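Local coordinates for beta-glucanase (Bacteroides thetaiotaomicron, PDB 6EUG), which probably hydrolyses beta-1,3-galactosidic bonds of arabinogalactan, this chain being the family 43 glycoside hydrolase domain of a longer protein that also has a family 16 domain, at residues D214-V219 and P265-K270; R111-Y116 and Q320-L325. One frame throughout, in Å; residues are numbered along the deposited sequence.

In the fold
Together the two contacts bring in the innermost strands of four blades of a five-bladed beta-propeller: contact 1 joins neighbouring blades through 214-219 and 265-270, whereas contact 2 spans the propeller core between 111-116 and 320-325. Their centres lie about 7 Å apart and they touch directly. Asp214 OD1 sits 3.3 Å from Arg111 NE, a long, weak ion pair beside the glucoimidazole. Lys113 CE also packs 3.6 Å from Thr216 OG1, and Ile324 CG2 lies 3.7 Å from Phe268 CD1. Both contacts reach glucoimidazole, whose O2 hydroxyl is gripped by Asp214 from contact 1 and by Arg111 and Gln320 from contact 2.

Contact 1. Residues D214-V219 and P265-K270; sequences DMTLFV and PAIFKK. With GIM (glucoimidazole), chain B.
The Phe218 ring meets Ile267, Phe268 and Lys269 of the 265-270 strand obliquely. Its far carbon CZ lies 3.8 Å from Lys269 CB, while Phe218 CB is 3.8 Å from the Ile267 methyl CG2. A chi1 of -173° carries the Phe218 ring out toward the neighbouring strand, where it crosses the Ile267 side chain at about a right angle. Lys269 offers the ring its CB, but its extended chain carries NZ away to Tyr274 and Asp221. The other flat group, the Asp214 carboxylate, turns to the ligand with OD2, which accepts a hydrogen bond from glucoimidazole O2 at 2.7 Å and another from Ala264 N. Behind it, Asp214 CB rests 4.1 Å from Pro265 CD. Thr216 places its methyl CG2 3.5 Å from Pro265 O. No direct hydrogen bond joins these strands, which run almost parallel with axes 6.5 Å apart; water fills in. One molecule accepts from Thr216 OG1 at 2.7 Å and donates to Pro265 O at 2.8 Å. A second water lies between the carbonyls of Met215 and Pro265. Such innermost strands of adjacent blades, converging around a central axis, are characteristic of the five-bladed beta-propeller of family 43, here with Asp214 lining the glucoimidazole pocket.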
ATOM      1  N   ASP A 214      -4.012   5.120   1.169  1.00 12.73           N
ATOM      2  CA  ASP A 214      -3.315   4.020   0.512  1.00 13.20           C
ATOM      3  C   ASP A 214      -1.883   3.915   1.110  1.00 13.03           C
ATOM      4  O   ASP A 214      -1.248   4.947   1.413  1.00 13.69           O
ATOM      5  CB  ASP A 214      -3.178   4.216  -1.006  1.00 14.54           C
ATOM      6  CG  ASP A 214      -4.472   4.035  -1.776  1.00 15.10           C
ATOM      7  OD1 ASP A 214      -5.562   3.751  -1.218  1.00 14.47           O
ATOM      8  OD2 ASP A 214      -4.375   4.133  -3.025  1.00 16.18           O
ATOM      9  N   MET A 215      -1.441   2.676   1.338  1.00 12.72           N
ATOM     10  CA  MET A 215      -0.161   2.403   2.032  1.00 12.08           C
ATOM     11  C   MET A 215       0.486   1.069   1.686  1.00 12.10           C
ATOM     12  O   MET A 215      -0.150   0.148   1.156  1.00 13.08           O
ATOM     13  CB  MET A 215      -0.369   2.480   3.561  1.00 14.04           C
ATOM     14  CG  MET A 215      -1.440   1.552   4.149  1.00 13.15           C
ATOM     15  SD  MET A 215      -1.091   0.769   5.743  1.00 15.10           S
ATOM     16  CE  MET A 215       0.093  -0.472   5.180  1.00 15.52           C
ATOM     17  N   THR A 216       1.788   0.979   2.017  1.00 12.55           N
ATOM     18  CA  THR A 216       2.490  -0.259   2.027  1.00 14.05           C
ATOM     19  C   THR A 216       3.594  -0.245   3.089  1.00 14.28           C
ATOM     20  O   THR A 216       3.737   0.739   3.847  1.00 13.68           O
ATOM     21  CB  THR A 216       3.001  -0.632   0.632  1.00 14.81           C
ATOM     22  OG1 THR A 216       3.388  -2.017   0.604  1.00 14.96           O
ATOM     23  CG2 THR A 216       4.184   0.266   0.174  1.00 14.35           C
ATOM     24  N   LEU A 217       4.294  -1.373   3.163  1.00 14.33           N
ATOM     25  CA  LEU A 217       5.427  -1.603   4.094  1.00 13.03           C
ATOM     26  C   LEU A 217       6.628  -2.125   3.356  1.00 14.51           C
ATOM     27  O   LEU A 217       6.476  -2.841   2.354  1.00 17.05           O
ATOM     28  CB  LEU A 217       5.052  -2.634   5.181  1.00 13.55           C
ATOM     29  CG  LEU A 217       3.877  -2.331   6.119  1.00 13.93           C
ATOM     30  CD1 LEU A 217       3.512  -3.535   7.019  1.00 14.15           C
ATOM     31  CD2 LEU A 217       4.124  -1.099   6.984  1.00 15.47           C
ATOM     32  N   PHE A 218       7.821  -1.841   3.887  1.00 13.25           N
ATOM     33  CA  PHE A 218       9.057  -2.412   3.332  1.00 14.00           C
ATOM     34  C   PHE A 218      10.083  -2.646   4.427  1.00 12.98           C
ATOM     35  O   PHE A 218      10.348  -1.731   5.209  1.00 13.66           O
ATOM     36  CB  PHE A 218       9.680  -1.521   2.231  1.00 15.93           C
ATOM     37  CG  PHE A 218      10.858  -2.177   1.526  1.00 15.19           C
ATOM     38  CD1 PHE A 218      10.651  -3.201   0.612  1.00 16.87           C
ATOM     39  CD2 PHE A 218      12.153  -1.806   1.806  1.00 17.68           C
ATOM     40  CE1 PHE A 218      11.711  -3.825  -0.015  1.00 17.99           C
ATOM     41  CE2 PHE A 218      13.227  -2.426   1.178  1.00 16.10           C
ATOM     42  CZ  PHE A 218      13.014  -3.436   0.267  1.00 18.21           C
ATOM     43  N   VAL A 219      10.621  -3.872   4.487  1.00 13.12           N
ATOM     44  CA  VAL A 219      11.742  -4.205   5.383  1.00 13.45           C
ATOM     45  C   VAL A 219      13.086  -4.103   4.618  1.00 14.89           C
ATOM     46  O   VAL A 219      13.349  -4.844   3.642  1.00 14.25           O
ATOM     47  CB  VAL A 219      11.623  -5.622   6.012  1.00 15.12           C
ATOM     48  CG1 VAL A 219      12.813  -5.882   6.962  1.00 17.12           C
ATOM     49  CG2 VAL A 219      10.312  -5.809   6.754  1.00 17.43           C
ATOM     50  N   PRO A 265       0.906   2.591  -3.567  1.00 11.50           N
ATOM     51  CA  PRO A 265       2.375   2.339  -3.696  1.00 12.33           C
ATOM     52  C   PRO A 265       2.779   0.861  -3.587  1.00 12.71           C
ATOM     53  O   PRO A 265       2.232   0.114  -2.724  1.00 13.66           O
ATOM     54  CB  PRO A 265       2.958   3.142  -2.525  1.00 12.96           C
ATOM     55  CG  PRO A 265       1.865   3.138  -1.529  1.00 14.06           C
ATOM     56  CD  PRO A 265       0.628   3.376  -2.349  1.00 13.19           C
ATOM     57  N   ALA A 266       3.736   0.454  -4.428  1.00 13.02           N
ATOM     58  CA  ALA A 266       4.377  -0.855  -4.400  1.00 14.75           C
ATOM     59  C   ALA A 266       5.887  -0.612  -4.578  1.00 14.49           C
ATOM     60  O   ALA A 266       6.307   0.246  -5.358  1.00 16.53           O
ATOM     61  CB  ALA A 266       3.833  -1.752  -5.516  1.00 16.78           C
ATOM     62  N   ILE A 267       6.688  -1.323  -3.804  1.00 14.85           N
ATOM     63  CA  ILE A 267       8.138  -1.031  -3.665  1.00 13.70           C
ATOM     64  C   ILE A 267       9.012  -2.274  -3.607  1.00 13.66           C
ATOM     65  O   ILE A 267       8.597  -3.286  -3.051  1.00 14.21           O
ATOM     66  CB  ILE A 267       8.408  -0.129  -2.439  1.00 14.92           C
ATOM     67  CG1 ILE A 267       9.884   0.359  -2.398  1.00 16.13           C
ATOM     68  CG2 ILE A 267       8.006  -0.802  -1.136  1.00 17.36           C
ATOM     69  CD1 ILE A 267      10.105   1.521  -1.432  1.00 17.99           C
ATOM     70  N   PHE A 268      10.207  -2.175  -4.186  1.00 14.41           N
ATOM     71  CA  PHE A 268      11.270  -3.172  -4.050  1.00 14.98           C
ATOM     72  C   PHE A 268      12.650  -2.533  -4.114  1.00 14.44           C
ATOM     73  O   PHE A 268      12.791  -1.345  -4.477  1.00 16.61           O
ATOM     74  CB  PHE A 268      11.148  -4.330  -5.084  1.00 14.94           C
ATOM     75  CG  PHE A 268      11.481  -3.964  -6.514  1.00 16.81           C
ATOM     76  CD1 PHE A 268      10.552  -3.294  -7.305  1.00 16.45           C
ATOM     77  CD2 PHE A 268      12.670  -4.398  -7.108  1.00 17.29           C
ATOM     78  CE1 PHE A 268      10.816  -2.992  -8.635  1.00 16.59           C
ATOM     79  CE2 PHE A 268      12.957  -4.083  -8.456  1.00 17.89           C
ATOM     80  CZ  PHE A 268      12.014  -3.372  -9.212  1.00 16.11           C
ATOM     81  N   LYS A 269      13.673  -3.327  -3.760  1.00 15.16           N
ATOM     82  CA  LYS A 269      15.068  -2.896  -3.811  1.00 15.81           C
ATOM     83  C   LYS A 269      15.857  -3.944  -4.580  1.00 15.44           C
ATOM     84  O   LYS A 269      15.680  -5.147  -4.323  1.00 15.91           O
ATOM     85  CB  LYS A 269      15.646  -2.693  -2.400  1.00 15.99           C
ATOM     86  CG  LYS A 269      17.103  -2.241  -2.360  1.00 16.66           C
ATOM     87  CD  LYS A 269      17.609  -2.096  -0.929  1.00 18.39           C
ATOM     88  CE  LYS A 269      18.963  -1.383  -0.906  1.00 17.49           C
ATOM     89  NZ  LYS A 269      19.536  -1.159   0.442  1.00 17.80           N
ATOM     90  N   LYS A 270      16.702  -3.477  -5.515  1.00 14.73           N
ATOM     91  CA  LYS A 270      17.549  -4.352  -6.338  1.00 14.23           C
ATOM     92  C   LYS A 270      18.941  -3.764  -6.510  1.00 14.19           C
ATOM     93  O   LYS A 270      19.088  -2.659  -7.062  1.00 15.50           O
ATOM     94  CB  LYS A 270      16.891  -4.597  -7.721  1.00 15.77           C
ATOM     95  CG  LYS A 270      17.702  -5.511  -8.675  1.00 18.06           C
ATOM     96  CD  LYS A 270      16.906  -5.788  -9.949  1.00 23.69           C
ATOM     97  CE  LYS A 270      17.623  -6.704 -10.932  1.00 29.53           C
ATOM     98  NZ  LYS A 270      18.596  -5.925 -11.754  1.00 29.64           N
TER
HETATM   99  C1  GIM B 401      -8.749   4.405  -4.178  1.00 21.19           C
HETATM  100  C2  GIM B 401      -7.821   3.490  -3.477  1.00 20.81           C
HETATM  101  N10 GIM B 401     -10.091   4.317  -4.189  1.00 23.02           N
HETATM  102  C3  GIM B 401      -8.566   2.203  -3.079  1.00 20.85           C
HETATM  103  C4  GIM B 401      -9.952   2.581  -2.474  1.00 23.02           C
HETATM  104  C5  GIM B 401     -10.853   3.212  -3.547  1.00 22.59           C
HETATM  105  C6  GIM B 401     -12.192   3.699  -2.995  1.00 24.67           C
HETATM  106  C7  GIM B 401      -9.493   6.109  -5.350  1.00 24.58           C
HETATM  107  C8  GIM B 401     -10.569   5.356  -4.926  1.00 24.10           C
HETATM  108  N1  GIM B 401      -8.378   5.505  -4.881  1.00 21.48           N
HETATM  109  O3  GIM B 401      -7.820   1.469  -2.096  1.00 20.77           O
HETATM  110  O2  GIM B 401      -6.617   3.354  -4.277  1.00 21.37           O
HETATM  111  O4  GIM B 401      -9.864   3.462  -1.326  1.00 21.23           O
HETATM  112  O6  GIM B 401     -12.000   4.820  -2.137  1.00 28.24           O
HETATM  113  O   HOH W   1      -0.445   0.085  -1.636  1.00 13.47           O
HETATM  114  O   HOH W   2       2.723  -2.542  -1.922  1.00 13.51           O
HETATM  115  O   HOH W   3       6.725  -3.975  -0.227  1.00 19.65           O

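Contact 2. Residues R111-Y116 and Q320-L325; sequences RPKVIY and QSTYIL. With GIM (glucoimidazole), chain B.
Gln320 meets Arg111 at the edge of the guanidinium, its OE1 3.0 Å from Arg111 NH2 and the amide turned 82° from the guanidinium plane. Extended from the backbone, Gln320 reaches the ligand with NE2, which donates to glucoimidazole O2 at 3.2 Å; Trp340 NE1 holds OE1, and NE2 also bonds to Ser279, so the amide's rotation is fixed. Arg111 NE, weakly, and NH2 bond to glucoimidazole O3 and O2 respectively. Ser321 contributes its carbonyl, which takes a weak hydrogen bond from Arg111 NH1 at 3.4 Å. Beside it, a water joins Arg111 NH1 to Gln320 O. At Thr322 another water accepts from Arg111 NH1 and from Lys113 NZ, the latter at 2.7 Å, and donates to Thr322 OG1. Thr322 OG1 is bonded to Gly48 O as well. Lys113 bends at chi2 (-72°) and chi4 (-69°), which turns NZ back to donate to Pro112 O at 3.0 Å. Tyr323 runs past Lys113 in the opposite direction, Lys113 CD lying 4.1 Å from Tyr323 CD1; with Thr322 it forms a classic beta bulge against Met336. Polar side chains from non-adjacent blades meeting on one ligand typify the central pocket of a family 43 propeller.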
ATOM      1  N   ARG A 111      -6.027  -2.363   1.955  1.00 11.60           N
ATOM      2  CA  ARG A 111      -4.618  -2.456   1.607  1.00 12.59           C
ATOM      3  C   ARG A 111      -3.735  -3.010   2.721  1.00 13.64           C
ATOM      4  O   ARG A 111      -2.657  -2.490   2.993  1.00 15.88           O
ATOM      5  CB  ARG A 111      -4.117  -1.120   1.018  1.00 13.20           C
ATOM      6  CG  ARG A 111      -4.764  -0.759  -0.312  1.00 12.11           C
ATOM      7  CD  ARG A 111      -4.139   0.439  -1.045  1.00 13.64           C
ATOM      8  NE  ARG A 111      -4.898   0.725  -2.269  1.00 13.26           N
ATOM      9  CZ  ARG A 111      -4.780   0.068  -3.430  1.00 13.61           C
ATOM     10  NH1 ARG A 111      -3.858  -0.860  -3.619  1.00 13.95           N
ATOM     11  NH2 ARG A 111      -5.572   0.381  -4.470  1.00 14.14           N
ATOM     12  N   PRO A 112      -4.146  -4.157   3.316  1.00 13.46           N
ATOM     13  CA  PRO A 112      -3.307  -4.738   4.354  1.00 14.01           C
ATOM     14  C   PRO A 112      -1.939  -5.205   3.869  1.00 12.74           C
ATOM     15  O   PRO A 112      -1.809  -5.668   2.719  1.00 14.15           O
ATOM     16  CB  PRO A 112      -4.116  -5.966   4.794  1.00 15.95           C
ATOM     17  CG  PRO A 112      -4.802  -6.396   3.512  1.00 15.63           C
ATOM     18  CD  PRO A 112      -5.199  -5.088   2.870  1.00 15.27           C
ATOM     19  N   LYS A 113      -0.958  -5.149   4.751  1.00 12.60           N
ATOM     20  CA  LYS A 113       0.385  -5.693   4.510  1.00 13.44           C
ATOM     21  C   LYS A 113       0.899  -6.326   5.794  1.00 15.31           C
ATOM     22  O   LYS A 113       0.642  -5.824   6.876  1.00 15.86           O
ATOM     23  CB  LYS A 113       1.376  -4.617   4.033  1.00 13.64           C
ATOM     24  CG  LYS A 113       0.883  -3.779   2.829  1.00 13.70           C
ATOM     25  CD  LYS A 113       0.903  -4.601   1.543  1.00 14.70           C
ATOM     26  CE  LYS A 113       0.283  -3.845   0.385  1.00 14.14           C
ATOM     27  NZ  LYS A 113      -1.217  -3.656   0.556  1.00 14.60           N
ATOM     28  N   VAL A 114       1.642  -7.416   5.645  1.00 14.64           N
ATOM     29  CA  VAL A 114       2.260  -8.128   6.776  1.00 13.11           C
ATOM     30  C   VAL A 114       3.763  -8.261   6.568  1.00 14.06           C
ATOM     31  O   VAL A 114       4.202  -8.670   5.467  1.00 15.77           O
ATOM     32  CB  VAL A 114       1.619  -9.544   6.994  1.00 14.54           C
ATOM     33  CG1 VAL A 114       2.208 -10.254   8.185  1.00 14.59           C
ATOM     34  CG2 VAL A 114       0.107  -9.425   7.191  1.00 16.00           C
ATOM     35  N   ILE A 115       4.506  -7.982   7.646  1.00 12.95           N
ATOM     36  CA  ILE A 115       5.959  -8.161   7.722  1.00 14.79           C
ATOM     37  C   ILE A 115       6.366  -8.968   8.967  1.00 18.10           C
ATOM     38  O   ILE A 115       5.710  -8.913  10.010  1.00 18.25           O
ATOM     39  CB  ILE A 115       6.704  -6.814   7.679  1.00 16.16           C
ATOM     40  CG1 ILE A 115       6.284  -5.880   8.828  1.00 15.50           C
ATOM     41  CG2 ILE A 115       6.546  -6.156   6.313  1.00 16.84           C
ATOM     42  CD1 ILE A 115       6.880  -4.491   8.810  1.00 17.92           C
ATOM     43  N   TYR A 116       7.462  -9.722   8.849  1.00 16.78           N
ATOM     44  CA  TYR A 116       7.959 -10.533   9.961  1.00 16.64           C
ATOM     45  C   TYR A 116       9.063  -9.786  10.641  1.00 18.32           C
ATOM     46  O   TYR A 116       9.986  -9.302   9.956  1.00 18.98           O
ATOM     47  CB  TYR A 116       8.506 -11.877   9.446  1.00 21.68           C
ATOM     48  CG  TYR A 116       9.086 -12.783  10.540  1.00 22.88           C
ATOM     49  CD1 TYR A 116       8.268 -13.361  11.502  1.00 23.72           C
ATOM     50  CD2 TYR A 116      10.460 -13.060  10.597  1.00 24.98           C
ATOM     51  CE1 TYR A 116       8.795 -14.175  12.508  1.00 23.86           C
ATOM     52  CE2 TYR A 116      10.999 -13.878  11.589  1.00 23.86           C
ATOM     53  CZ  TYR A 116      10.161 -14.433  12.543  1.00 23.53           C
ATOM     54  OH  TYR A 116      10.671 -15.231  13.526  1.00 25.23           O
ATOM     55  N   GLN A 320      -4.520  -1.543 -11.196  1.00 13.44           N
ATOM     56  CA  GLN A 320      -3.907  -0.611 -10.251  1.00 14.22           C
ATOM     57  C   GLN A 320      -2.958  -1.394  -9.342  1.00 12.24           C
ATOM     58  O   GLN A 320      -3.356  -2.412  -8.737  1.00 12.46           O
ATOM     59  CB  GLN A 320      -4.981   0.109  -9.420  1.00 13.86           C
ATOM     60  CG  GLN A 320      -4.472   1.187  -8.449  1.00 14.39           C
ATOM     61  CD  GLN A 320      -5.560   1.805  -7.577  1.00 14.01           C
ATOM     62  OE1 GLN A 320      -6.538   1.114  -7.188  1.00 14.56           O
ATOM     63  NE2 GLN A 320      -5.356   3.085  -7.165  1.00 13.69           N
ATOM     64  N   SER A 321      -1.699  -0.964  -9.266  1.00 12.61           N
ATOM     65  CA  SER A 321      -0.682  -1.569  -8.415  1.00 14.10           C
ATOM     66  C   SER A 321      -1.137  -1.944  -6.999  1.00 13.86           C
ATOM     67  O   SER A 321      -1.876  -1.168  -6.361  1.00 12.43           O
ATOM     68  CB  SER A 321       0.535  -0.620  -8.360  1.00 13.59           C
ATOM     69  OG  SER A 321       0.211   0.730  -7.938  1.00 14.59           O
ATOM     70  N   THR A 322      -0.645  -3.079  -6.497  1.00 14.32           N
ATOM     71  CA  THR A 322      -0.795  -3.433  -5.054  1.00 12.97           C
ATOM     72  C   THR A 322       0.465  -3.910  -4.330  1.00 12.30           C
ATOM     73  O   THR A 322       0.587  -3.656  -3.140  1.00 13.35           O
ATOM     74  CB  THR A 322      -1.998  -4.351  -4.757  1.00 13.25           C
ATOM     75  OG1 THR A 322      -2.257  -4.408  -3.335  1.00 15.11           O
ATOM     76  CG2 THR A 322      -1.838  -5.754  -5.333  1.00 14.29           C
ATOM     77  N   TYR A 323       1.369  -4.627  -5.010  1.00 12.19           N
ATOM     78  CA  TYR A 323       2.531  -5.218  -4.328  1.00 11.68           C
ATOM     79  C   TYR A 323       3.585  -5.664  -5.340  1.00 12.62           C
ATOM     80  O   TYR A 323       3.253  -6.014  -6.481  1.00 13.75           O
ATOM     81  CB  TYR A 323       2.073  -6.466  -3.469  1.00 11.96           C
ATOM     82  CG  TYR A 323       3.137  -6.912  -2.451  1.00 13.39           C
ATOM     83  CD1 TYR A 323       3.374  -6.160  -1.302  1.00 15.32           C
ATOM     84  CD2 TYR A 323       3.874  -8.086  -2.636  1.00 12.62           C
ATOM     85  CE1 TYR A 323       4.377  -6.509  -0.397  1.00 16.75           C
ATOM     86  CE2 TYR A 323       4.867  -8.454  -1.735  1.00 14.59           C
ATOM     87  CZ  TYR A 323       5.104  -7.673  -0.606  1.00 16.36           C
ATOM     88  OH  TYR A 323       6.089  -8.024   0.291  1.00 20.32           O
ATOM     89  N   ILE A 324       4.845  -5.691  -4.898  1.00 13.23           N
ATOM     90  CA  ILE A 324       5.918  -6.298  -5.668  1.00 15.03           C
ATOM     91  C   ILE A 324       6.548  -7.415  -4.826  1.00 14.81           C
ATOM     92  O   ILE A 324       7.130  -7.158  -3.753  1.00 15.59           O
ATOM     93  CB  ILE A 324       6.926  -5.261  -6.237  1.00 16.23           C
ATOM     94  CG1 ILE A 324       6.200  -4.445  -7.359  1.00 19.51           C
ATOM     95  CG2 ILE A 324       8.104  -5.998  -6.907  1.00 16.91           C
ATOM     96  CD1 ILE A 324       6.816  -3.130  -7.705  1.00 22.44           C
ATOM     97  N   LEU A 325       6.388  -8.660  -5.314  1.00 15.18           N
ATOM     98  CA  LEU A 325       6.898  -9.877  -4.625  1.00 16.94           C
ATOM     99  C   LEU A 325       8.314 -10.196  -5.090  1.00 16.20           C
ATOM    100  O   LEU A 325       8.495 -10.522  -6.281  1.00 17.11           O
ATOM    101  CB  LEU A 325       6.021 -11.089  -4.956  1.00 21.38           C
ATOM    102  CG  LEU A 325       6.403 -12.476  -4.414  1.00 26.34           C
ATOM    103  CD1 LEU A 325       6.452 -12.508  -2.889  1.00 25.87           C
ATOM    104  CD2 LEU A 325       5.466 -13.520  -4.995  1.00 28.88           C
TER
HETATM  105  C1  GIM B 401      -8.749   4.405  -4.178  1.00 21.19           C
HETATM  106  C2  GIM B 401      -7.821   3.490  -3.477  1.00 20.81           C
HETATM  107  N10 GIM B 401     -10.091   4.317  -4.189  1.00 23.02           N
HETATM  108  C3  GIM B 401      -8.566   2.203  -3.079  1.00 20.85           C
HETATM  109  C4  GIM B 401      -9.952   2.581  -2.474  1.00 23.02           C
HETATM  110  C5  GIM B 401     -10.853   3.212  -3.547  1.00 22.59           C
HETATM  111  C6  GIM B 401     -12.192   3.699  -2.995  1.00 24.67           C
HETATM  112  C7  GIM B 401      -9.493   6.109  -5.350  1.00 24.58           C
HETATM  113  C8  GIM B 401     -10.569   5.356  -4.926  1.00 24.10           C
HETATM  114  N1  GIM B 401      -8.378   5.505  -4.881  1.00 21.48           N
HETATM  115  O3  GIM B 401      -7.820   1.469  -2.096  1.00 20.77           O
HETATM  116  O2  GIM B 401      -6.617   3.354  -4.277  1.00 21.37           O
HETATM  117  O4  GIM B 401      -9.864   3.462  -1.326  1.00 21.23           O
HETATM  118  O6  GIM B 401     -12.000   4.820  -2.137  1.00 28.24           O
HETATM  119  O   HOH W   4      -4.890  -1.997  -6.184  1.00 15.30           O
HETATM  120  O   HOH W   5      -1.954  -2.242  -1.659  1.00 15.74           O